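Local atomic coordinates of ORF98 PTP-2 (Cydia pomonella granulosis virus, PDB entry 6I28), a protein that probably removes phosphate from phosphotyrosine and phosphothreonine or phosphoserine in proteins, as a viral member of the dual-specificity phosphatase family. Residues Gln16-Gly21 with Tyr117-Thr122. Residues are numbered along the deposited sequence; the frame is centred on the assembly and turned at random.
Sequences QDLFVG and YYIMRT
Leu18 meets Tyr118 and Ile119 where strand 18-21 packs against helix 110-123. This is sheet-to-helix packing in the core of the dual-specificity phosphatase fold, whose mixed sheet is flanked by helices. Asp17 comes just before the strand. Asp17 OD2 accepts a weak, long hydrogen bond, 3.4 Å, from a water. The same water is 2.7 Å from Tyr118 OH, so the two side chains are linked only indirectly. Ile93 of helix 82-95 touches both of them. Leu18 carries the direct contact. Its CG lies anti to the carbonyl carbon (chi1 -65°), and the extended chi2 sends CD1 on toward the helix. Leu18 CD1 lies 3.9 Å from Tyr118 CD2, approaching the ring obliquely. Leu18 CD1 is also 4.4 Å from Ile119 CG1, a looser contact, so one methyl meets two successive helix residues. Val100 and Ile102 of the neighbouring strand also touch Leu18. Beyond it, Phe19 and Gly21 join the strand to 100-103 by backbone hydrogen bonds, while Val20 pairs with Thr12. On the helix, Tyr118 CG is anti to its backbone N (chi1 -175°), which swings the ring out toward Leu18. One face of the Tyr118 ring is covered near its rim by Thr122 CG2, 3.4 Å above the plane. Thr122 also grips Tyr118 O twice, from opposite faces of the carbonyl plane: N at 3.0 Å and OG1 at 2.8 Å.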
# COMPACT_ATOMS: atom_id res chain seq x y z
N GLN A 16 -0.70 9.19 -9.38
CA GLN A 16 -0.43 10.53 -8.87
C GLN A 16 -0.43 10.58 -7.35
O GLN A 16 0.10 11.53 -6.79
CB GLN A 16 -1.43 11.53 -9.43
CG GLN A 16 -0.96 12.17 -10.77
CD GLN A 16 0.58 12.45 -10.87
OE1 GLN A 16 1.25 11.98 -11.81
NE2 GLN A 16 1.12 13.19 -9.91
N ASP A 17 -0.98 9.56 -6.67
CA ASP A 17 -1.12 9.57 -5.22
C ASP A 17 -0.18 8.64 -4.47
O ASP A 17 0.02 8.82 -3.26
CB ASP A 17 -2.55 9.16 -4.79
CG ASP A 17 -3.62 9.98 -5.41
OD1 ASP A 17 -3.47 11.23 -5.45
OD2 ASP A 17 -4.66 9.37 -5.94
N LEU A 18 0.36 7.60 -5.12
CA LEU A 18 0.99 6.48 -4.44
C LEU A 18 2.34 6.12 -5.02
O LEU A 18 2.50 6.08 -6.25
CB LEU A 18 0.11 5.20 -4.55
CG LEU A 18 -1.24 5.20 -3.89
CD1 LEU A 18 -1.90 3.87 -4.18
CD2 LEU A 18 -1.15 5.48 -2.36
N PHE A 19 3.30 5.89 -4.12
CA PHE A 19 4.55 5.15 -4.34
C PHE A 19 4.54 3.82 -3.59
O PHE A 19 3.95 3.69 -2.52
CB PHE A 19 5.77 5.96 -3.88
CG PHE A 19 5.95 7.25 -4.59
CD1 PHE A 19 5.19 8.36 -4.29
CD2 PHE A 19 6.92 7.37 -5.56
CE1 PHE A 19 5.41 9.53 -4.96
CE2 PHE A 19 7.11 8.56 -6.21
CZ PHE A 19 6.36 9.61 -5.93
N VAL A 20 5.19 2.81 -4.18
CA VAL A 20 5.43 1.53 -3.52
C VAL A 20 6.92 1.18 -3.58
O VAL A 20 7.58 1.33 -4.62
CB VAL A 20 4.63 0.38 -4.17
CG1 VAL A 20 5.09 -0.91 -3.58
CG2 VAL A 20 3.18 0.61 -4.05
N GLY A 21 7.48 0.74 -2.46
CA GLY A 21 8.87 0.36 -2.44
C GLY A 21 9.22 -0.52 -1.28
O GLY A 21 8.34 -1.00 -0.55
N TYR A 117 -5.22 -2.72 -3.16
CA TYR A 117 -6.53 -2.63 -2.54
C TYR A 117 -7.05 -1.20 -2.57
O TYR A 117 -8.24 -0.96 -2.86
CB TYR A 117 -6.45 -3.09 -1.09
CG TYR A 117 -7.80 -2.98 -0.37
CD1 TYR A 117 -8.90 -3.62 -0.80
CD2 TYR A 117 -7.93 -2.19 0.75
CE1 TYR A 117 -10.14 -3.53 -0.14
CE2 TYR A 117 -9.13 -2.06 1.44
CZ TYR A 117 -10.25 -2.71 1.00
OH TYR A 117 -11.47 -2.61 1.65
N TYR A 118 -6.19 -0.22 -2.27
CA TYR A 118 -6.59 1.15 -2.44
C TYR A 118 -7.10 1.45 -3.83
O TYR A 118 -8.12 2.11 -3.96
CB TYR A 118 -5.46 2.10 -2.06
CG TYR A 118 -5.87 3.53 -2.11
CD1 TYR A 118 -6.56 4.07 -1.03
CD2 TYR A 118 -5.68 4.34 -3.23
CE1 TYR A 118 -7.00 5.34 -1.03
CE2 TYR A 118 -6.10 5.69 -3.20
CZ TYR A 118 -6.79 6.16 -2.10
OH TYR A 118 -7.28 7.45 -2.00
N ILE A 119 -6.46 0.89 -4.88
CA ILE A 119 -6.93 1.14 -6.24
C ILE A 119 -8.21 0.38 -6.56
O ILE A 119 -9.11 0.92 -7.20
CB ILE A 119 -5.75 0.80 -7.19
CG1 ILE A 119 -4.62 1.85 -7.02
CG2 ILE A 119 -6.21 0.70 -8.66
CD1 ILE A 119 -3.42 1.60 -7.88
N MET A 120 -8.32 -0.88 -6.09
CA MET A 120 -9.55 -1.64 -6.23
C MET A 120 -10.73 -0.90 -5.63
O MET A 120 -11.77 -0.76 -6.26
CB MET A 120 -9.43 -3.01 -5.54
CG MET A 120 -8.43 -3.94 -6.11
SD MET A 120 -8.21 -5.40 -5.09
CE MET A 120 -9.90 -5.95 -4.91
N ARG A 121 -10.54 -0.31 -4.46
CA ARG A 121 -11.69 0.22 -3.76
C ARG A 121 -12.05 1.64 -4.18
O ARG A 121 -13.23 1.99 -4.26
CB ARG A 121 -11.42 0.18 -2.25
CG ARG A 121 -12.54 0.76 -1.42
CD ARG A 121 -12.43 0.31 0.02
NE ARG A 121 -13.17 1.14 0.96
CZ ARG A 121 -13.25 0.89 2.28
NH1 ARG A 121 -12.67 -0.17 2.80
NH2 ARG A 121 -13.92 1.71 3.07
N THR A 122 -11.06 2.47 -4.48
CA THR A 122 -11.36 3.81 -4.97
C THR A 122 -11.89 3.78 -6.41
O THR A 122 -12.67 4.66 -6.81
CB THR A 122 -10.13 4.74 -4.88
OG1 THR A 122 -9.00 4.24 -5.62
CG2 THR A 122 -9.73 5.01 -3.37
O HOH W 1 -7.55 8.28 -4.59